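Local atomic coordinates of putative transcriptional regulator, sugar-binding family (Arthrobacter aurescens, PDB entry 3NZE), a protein that probably regulates transcription as a DNA-binding protein of the SorC family, its sugar-binding domain being the part likely to recognise a carbohydrate effector. Residues 35-38 against 39-43; 67-70 against 71-74; 253-256 against 257-261. All coordinates share one frame; numbering follows the deposited sequence.

Interaction 1. Residues 35-38 against 39-43; sequences EAET and LDRVA
Glu37 and Arg41 form an i to i+4 salt bridge on the outer face of the first turns of helix 35-50, a helix of the Rossmann-like sugar-binding domain. Arg41 NH1 lies 2.9 Å from Glu37 OE1, which it meets on the anti lone pair, away from the second oxygen. The carboxylate stands nearly upright against the guanidinium, the two planes 80° apart, although OE1 itself lies at the guanidinium edge and in its plane. Both chains are bent: Glu37 at its second torsion (chi2 -57°), and Arg41, with chi2 at 139°, turns back toward the start of the helix. That return also carries NH1 to the backbone, where it donates to Glu37 O at 2.9 Å, again near the guanidinium plane. One nitrogen thus holds both the side chain and the carbonyl of the same residue, while the helical bond from Arg41 N to Glu37 O is stretched to a weak 3.3 Å. The neighbouring backbone bonds, Leu39 N to Glu35 O and Asp40 N to Ala36 O, are of ordinary length. Asp40 OD2 comes within 4.4 Å of Glu37 OE1, a like-charge approach that Arg41 is likely to offset in part; Asp40 OD1 bonds to His74. On the inner side Leu39 packs on helix 66-73, whereas Thr38 and Val42 lean on strand 250-254. Thr38 OG1 bonds back to Asn34 O, and Thr38 O accepts from Val42 N at 3.0 Å, with Val42 CG2 3.3 Å from that same oxygen.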
loop_
_atom_site.group_PDB
_atom_site.type_symbol
_atom_site.label_atom_id
_atom_site.label_comp_id
_atom_site.label_asym_id
_atom_site.label_seq_id
_atom_site.Cartn_x
_atom_site.Cartn_y
_atom_site.Cartn_z
ATOM N N GLU A 35 14.580 11.155 -3.775
ATOM C CA GLU A 35 13.457 10.293 -3.399
ATOM C C GLU A 35 12.126 10.732 -4.001
ATOM O O GLU A 35 11.398 9.924 -4.590
ATOM C CB GLU A 35 13.321 10.201 -1.876
ATOM C CG GLU A 35 14.107 9.063 -1.252
ATOM C CD GLU A 35 13.399 8.454 -0.050
ATOM O OE1 GLU A 35 13.613 7.252 0.223
ATOM O OE2 GLU A 35 12.620 9.171 0.614
ATOM N N ALA A 36 11.805 12.010 -3.835
ATOM C CA ALA A 36 10.527 12.538 -4.293
ATOM C C ALA A 36 10.405 12.422 -5.810
ATOM O O ALA A 36 9.352 12.039 -6.323
ATOM C CB ALA A 36 10.357 13.987 -3.854
ATOM N N GLU A 37 11.479 12.758 -6.517
ATOM C CA GLU A 37 11.458 12.754 -7.979
ATOM C C GLU A 37 11.418 11.328 -8.516
ATOM O O GLU A 37 10.803 11.064 -9.542
ATOM C CB GLU A 37 12.661 13.500 -8.557
ATOM C CG GLU A 37 12.641 15.012 -8.309
ATOM C CD GLU A 37 11.386 15.705 -8.838
ATOM O OE1 GLU A 37 10.677 15.124 -9.692
ATOM O OE2 GLU A 37 11.110 16.845 -8.396
ATOM N N THR A 38 12.084 10.418 -7.817
ATOM C CA THR A 38 12.063 9.008 -8.183
ATOM C C THR A 38 10.659 8.451 -7.998
ATOM O O THR A 38 10.148 7.747 -8.864
ATOM C CB THR A 38 13.071 8.198 -7.345
ATOM O OG1 THR A 38 14.388 8.704 -7.573
ATOM C CG2 THR A 38 13.040 6.733 -7.728
ATOM N N LEU A 39 10.037 8.771 -6.866
ATOM C CA LEU A 39 8.677 8.334 -6.592
ATOM C C LEU A 39 7.716 8.890 -7.629
ATOM O O LEU A 39 6.799 8.209 -8.070
ATOM C CB LEU A 39 8.238 8.792 -5.195
ATOM C CG LEU A 39 6.767 8.560 -4.843
ATOM C CD1 LEU A 39 6.385 7.084 -4.996
ATOM C CD2 LEU A 39 6.433 9.067 -3.430
ATOM N N ASP A 40 7.927 10.136 -8.027
ATOM C CA ASP A 40 7.023 10.757 -8.983
ATOM C C ASP A 40 6.992 9.937 -10.270
ATOM O O ASP A 40 5.937 9.748 -10.897
ATOM C CB ASP A 40 7.468 12.184 -9.286
ATOM C CG ASP A 40 6.315 13.067 -9.683
ATOM O OD1 ASP A 40 5.220 12.875 -9.110
ATOM O OD2 ASP A 40 6.496 13.944 -10.558
ATOM N N ARG A 41 8.158 9.429 -10.649
ATOM C CA ARG A 41 8.274 8.657 -11.874
ATOM C C ARG A 41 7.731 7.245 -11.724
ATOM O O ARG A 41 7.140 6.700 -12.658
ATOM C CB ARG A 41 9.724 8.640 -12.351
ATOM C CG ARG A 41 10.102 9.937 -13.086
ATOM C CD ARG A 41 11.486 10.417 -12.724
ATOM N NE ARG A 41 11.787 11.691 -13.377
ATOM C CZ ARG A 41 11.533 12.892 -12.858
ATOM N NH1 ARG A 41 10.965 13.010 -11.657
ATOM N NH2 ARG A 41 11.847 13.986 -13.544
ATOM N N VAL A 42 7.942 6.645 -10.553
ATOM C CA VAL A 42 7.347 5.342 -10.288
ATOM C C VAL A 42 5.830 5.505 -10.290
ATOM O O VAL A 42 5.103 4.686 -10.853
ATOM C CB VAL A 42 7.839 4.743 -8.955
ATOM C CG1 VAL A 42 7.102 3.429 -8.641
ATOM C CG2 VAL A 42 9.342 4.512 -9.009
ATOM N N ALA A 43 5.356 6.584 -9.663
ATOM C CA ALA A 43 3.922 6.808 -9.542
ATOM C C ALA A 43 3.251 6.996 -10.899
ATOM O O ALA A 43 2.113 6.561 -11.101
ATOM C CB ALA A 43 3.646 8.009 -8.638
#

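Interaction 2. Residues 67-70 against 71-74; sequences TLSA and VSRH
Ser72 turns its hydroxyl back onto the preceding turn, where OG donates to Ser69 O over 2.6 Å. A chi1 of 71° sets OG between its own backbone N and carbonyl carbon, and from there it reaches the carbonyl three residues earlier, at a C=O...OG angle of 124°. Ser69 O is gripped twice, since Arg73 N also donates to it, at 3.2 Å. The same hydroxyl is bonded to Arg108 NH1 of helix 99-113, so the Ser72 hydroxyl links the Ser69 carbonyl to the neighbouring helix. An alanine here would remove the hydroxyl and would probably leave Arg108 without this mate and Ser69 O with one donor fewer, the longer bond from Arg73 N remaining. These residues form most of helix 66-73, the crossover helix of a beta-alpha-beta unit between the parallel strands 59-62 and 84-87. Val71 has CG1 opposite its backbone N (chi1 172°), which lays CG2 over Thr67 O at 3.4 Å. Leu68 runs alongside Val71, both pointing the same way, and its CD1 approaches Val71 CB at 4.2 Å; Leu68 also packs on Phe109. In the conformer described, one of two deposited, Arg73 is extended from CG to NE, its CG resting 3.5 Å from Ser69 O. Arg73 N makes a second, weak bond to Ala70 O. The His74 ring turns back toward the same carbonyl, CD2 3.0 Å from Ala70 O, the oxygen lying obliquely to the ring, while NE2 is bonded to Asp40 of helix 35-50.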
loop_
_atom_site.group_PDB
_atom_site.type_symbol
_atom_site.label_atom_id
_atom_site.label_comp_id
_atom_site.label_asym_id
_atom_site.label_seq_id
_atom_site.Cartn_x
_atom_site.Cartn_y
_atom_site.Cartn_z
ATOM N N THR A 67 3.080 7.183 -0.954
ATOM C CA THR A 67 3.186 6.601 -2.282
ATOM C C THR A 67 1.877 6.758 -3.042
ATOM O O THR A 67 1.861 7.203 -4.180
ATOM C CB THR A 67 3.601 5.129 -2.217
ATOM O OG1 THR A 67 4.891 5.052 -1.599
ATOM C CG2 THR A 67 3.681 4.530 -3.642
ATOM N N LEU A 68 0.774 6.396 -2.404
ATOM C CA LEU A 68 -0.514 6.479 -3.073
ATOM C C LEU A 68 -0.915 7.921 -3.402
ATOM O O LEU A 68 -1.636 8.175 -4.371
ATOM C CB LEU A 68 -1.583 5.774 -2.242
ATOM C CG LEU A 68 -1.992 4.423 -2.826
ATOM C CD1 LEU A 68 -2.710 4.688 -4.148
ATOM C CD2 LEU A 68 -0.778 3.514 -3.037
ATOM N N SER A 69 -0.431 8.869 -2.612
ATOM C CA SER A 69 -0.693 10.269 -2.918
ATOM C C SER A 69 -0.071 10.606 -4.270
ATOM O O SER A 69 -0.723 11.186 -5.137
ATOM C CB SER A 69 -0.111 11.178 -1.845
ATOM O OG SER A 69 -0.594 12.496 -2.014
ATOM N N ALA A 70 1.195 10.233 -4.442
ATOM C CA ALA A 70 1.880 10.467 -5.715
ATOM C C ALA A 70 1.148 9.781 -6.863
ATOM O O ALA A 70 0.930 10.377 -7.918
ATOM C CB ALA A 70 3.325 10.017 -5.635
ATOM N N VAL A 71 0.765 8.522 -6.665
ATOM C CA VAL A 71 -0.013 7.805 -7.662
ATOM C C VAL A 71 -1.293 8.561 -8.031
ATOM O O VAL A 71 -1.623 8.710 -9.212
ATOM C CB VAL A 71 -0.358 6.396 -7.160
ATOM C CG1 VAL A 71 -1.344 5.686 -8.096
ATOM C CG2 VAL A 71 0.918 5.588 -6.987
ATOM N N SER A 72 -2.004 9.062 -7.023
ATOM C CA SER A 72 -3.281 9.708 -7.275
ATOM C C SER A 72 -3.129 10.956 -8.133
ATOM O O SER A 72 -4.052 11.339 -8.841
ATOM C CB SER A 72 -3.985 10.056 -5.964
ATOM O OG SER A 72 -3.333 11.123 -5.291
ATOM N N ARG A 73 -1.967 11.594 -8.063
ATOM C CA ARG A 73 -1.724 12.794 -8.855
ATOM C C ARG A 73 -1.508 12.499 -10.336
ATOM O O ARG A 73 -1.597 13.400 -11.167
ATOM C CB ARG A 73 -0.538 13.581 -8.298
ATOM C CG ARG A 73 -0.808 14.198 -6.945
ATOM C CD ARG A 73 0.339 15.081 -6.507
ATOM N NE ARG A 73 0.182 15.507 -5.123
ATOM C CZ ARG A 73 -0.525 16.564 -4.737
ATOM N NH1 ARG A 73 -0.609 16.868 -3.449
ATOM N NH2 ARG A 73 -1.149 17.317 -5.636
ATOM N N HIS A 74 -1.241 11.236 -10.672
ATOM C CA HIS A 74 -0.918 10.884 -12.064
ATOM C C HIS A 74 -1.991 10.086 -12.800
ATOM O O HIS A 74 -1.800 9.672 -13.951
ATOM C CB HIS A 74 0.431 10.154 -12.125
ATOM C CG HIS A 74 1.581 10.986 -11.652
ATOM N ND1 HIS A 74 2.142 11.981 -12.420
ATOM C CD2 HIS A 74 2.267 10.981 -10.485
ATOM C CE1 HIS A 74 3.126 12.551 -11.749
ATOM N NE2 HIS A 74 3.229 11.956 -10.577
#

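Interaction 3. Residues 253-256 against 257-261; sequences LDEA and SARRL
Hydrogen bonds to Asp254 start the helix: Ser257 OG donates to OD1 of Asp254 at 2.6 Å, and Ser257 N to its OD2 at 3.1 Å. The two oxygens are approached differently. The hydroxyl comes to OD1 on the syn side, 28° out of the carboxylate plane, whereas the amide meets OD2 from above that plane. With chi1 at 63°, the Asp254 carboxylate swings over the first turn and spans both donors of one serine. This is an N-cap: Asp254 closes strand 250-254 of the parallel part of the sheet, and helix 255-261 begins directly after it, its first-turn amide capped by the carboxylate. OD1 also accepts from Gly232 N, which joins the cap to the loop after strand 225-230. Ala258 N continues the helix by bonding to Asp254 O. The charged contact spans the same first turn, where Glu255 and Arg259 run side by side. Arg259 NH2 donates to Glu255 OE2 at 2.6 Å, the carboxylate oxygen sitting at the guanidinium edge and in its plane; NE reaches the same oxygen only weakly, at 3.4 Å. Both bonds go to OE2, and with the two planes 64° apart the pair does not form a flat two-oxygen fork. NH2 is also bonded to Asp7 O. Apolar contact fills the inner face. Leu253 CG lies 4.1 Å from Ala258 CB, and its CD1 comes equally near Leu261 CD2, in a cluster that Leu239 of helix 236-244 and Ile16 of helix 9-20 extend.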
loop_
_atom_site.group_PDB
_atom_site.type_symbol
_atom_site.label_atom_id
_atom_site.label_comp_id
_atom_site.label_asym_id
_atom_site.label_seq_id
_atom_site.Cartn_x
_atom_site.Cartn_y
_atom_site.Cartn_z
ATOM N N LEU A 253 7.940 -0.720 -9.492
ATOM C CA LEU A 253 9.031 -0.246 -8.645
ATOM C C LEU A 253 10.158 0.339 -9.475
ATOM O O LEU A 253 10.254 0.084 -10.674
ATOM C CB LEU A 253 9.563 -1.365 -7.742
ATOM C CG LEU A 253 10.549 -2.391 -8.319
ATOM C CD1 LEU A 253 11.073 -3.302 -7.215
ATOM C CD2 LEU A 253 9.937 -3.235 -9.441
ATOM N N ASP A 254 11.013 1.139 -8.835
ATOM C CA ASP A 254 12.086 1.798 -9.561
ATOM C C ASP A 254 13.238 0.834 -9.810
ATOM O O ASP A 254 13.396 -0.157 -9.094
ATOM C CB ASP A 254 12.599 3.007 -8.782
ATOM C CG ASP A 254 13.198 2.621 -7.447
ATOM O OD1 ASP A 254 12.423 2.261 -6.536
ATOM O OD2 ASP A 254 14.448 2.669 -7.318
ATOM N N GLU A 255 14.038 1.165 -10.815
ATOM C CA GLU A 255 15.172 0.358 -11.249
ATOM C C GLU A 255 16.110 -0.018 -10.103
ATOM O O GLU A 255 16.504 -1.173 -9.981
ATOM C CB GLU A 255 15.933 1.121 -12.338
ATOM C CG GLU A 255 17.152 0.420 -12.895
ATOM C CD GLU A 255 17.867 1.275 -13.929
ATOM O OE1 GLU A 255 17.266 2.265 -14.405
ATOM O OE2 GLU A 255 19.029 0.962 -14.259
ATOM N N ALA A 256 16.473 0.946 -9.260
ATOM C CA ALA A 256 17.396 0.645 -8.169
ATOM C C ALA A 256 16.819 -0.379 -7.192
ATOM O O ALA A 256 17.520 -1.305 -6.769
ATOM C CB ALA A 256 17.810 1.911 -7.438
ATOM N N SER A 257 15.550 -0.207 -6.832
ATOM C CA SER A 257 14.874 -1.165 -5.965
ATOM C C SER A 257 14.823 -2.543 -6.617
ATOM O O SER A 257 14.975 -3.549 -5.942
ATOM C CB SER A 257 13.448 -0.705 -5.628
ATOM O OG SER A 257 13.450 0.493 -4.873
ATOM N N ALA A 258 14.614 -2.592 -7.932
ATOM C CA ALA A 258 14.508 -3.884 -8.615
ATOM C C ALA A 258 15.847 -4.602 -8.592
ATOM O O ALA A 258 15.906 -5.819 -8.418
ATOM C CB ALA A 258 14.014 -3.708 -10.041
ATOM N N ARG A 259 16.923 -3.841 -8.753
ATOM C CA ARG A 259 18.262 -4.425 -8.714
ATOM C C ARG A 259 18.572 -5.000 -7.338
ATOM O O ARG A 259 19.207 -6.050 -7.222
ATOM C CB ARG A 259 19.310 -3.391 -9.133
ATOM C CG ARG A 259 19.289 -3.086 -10.632
ATOM C CD ARG A 259 20.457 -2.175 -11.044
ATOM N NE ARG A 259 20.216 -1.503 -12.320
ATOM C CZ ARG A 259 20.282 -2.107 -13.507
ATOM N NH1 ARG A 259 20.569 -3.401 -13.585
ATOM N NH2 ARG A 259 20.051 -1.419 -14.620
ATOM N N ARG A 260 18.112 -4.314 -6.298
ATOM C CA ARG A 260 18.283 -4.791 -4.936
ATOM C C ARG A 260 17.467 -6.063 -4.759
ATOM O O ARG A 260 17.894 -7.013 -4.108
ATOM C CB ARG A 260 17.814 -3.731 -3.938
ATOM C CG ARG A 260 18.887 -3.288 -2.958
ATOM C CD ARG A 260 18.271 -2.893 -1.631
ATOM N NE ARG A 260 19.278 -2.662 -0.599
ATOM C CZ ARG A 260 18.999 -2.510 0.693
ATOM N NH1 ARG A 260 17.742 -2.573 1.114
ATOM N NH2 ARG A 260 19.979 -2.301 1.564
ATOM N N LEU A 261 16.284 -6.075 -5.357
ATOM C CA LEU A 261 15.347 -7.170 -5.165
ATOM C C LEU A 261 15.873 -8.472 -5.765
ATOM O O LEU A 261 15.594 -9.552 -5.250
ATOM C CB LEU A 261 13.975 -6.803 -5.743
ATOM C CG LEU A 261 12.785 -7.679 -5.362
ATOM C CD1 LEU A 261 12.552 -7.694 -3.852
ATOM C CD2 LEU A 261 11.528 -7.230 -6.092
#

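All three contacts are local, within or at the start of a helix, but they sit at different depths. Interaction 1 is a surface contact dominated by charge; interactions 2 and 3 are partly buried, the former relying on a hydroxyl and apolar packing, the latter combining a cap, a salt bridge and a leucine cluster. Helix 35-50 is the common neighbour. Toward 67-74 it offers Asp40, whose OD1 is probably hydrogen-bonded to His74 NE2 at 2.6 Å, and Ala43, packed against Ala70 and Val71. Toward 253-261 it offers Thr38 and Val42, with Val42 CG2 3.6 Å from Asp254 CB. Interactions 2 and 3 do not touch, their nearest atoms about 9 Å apart.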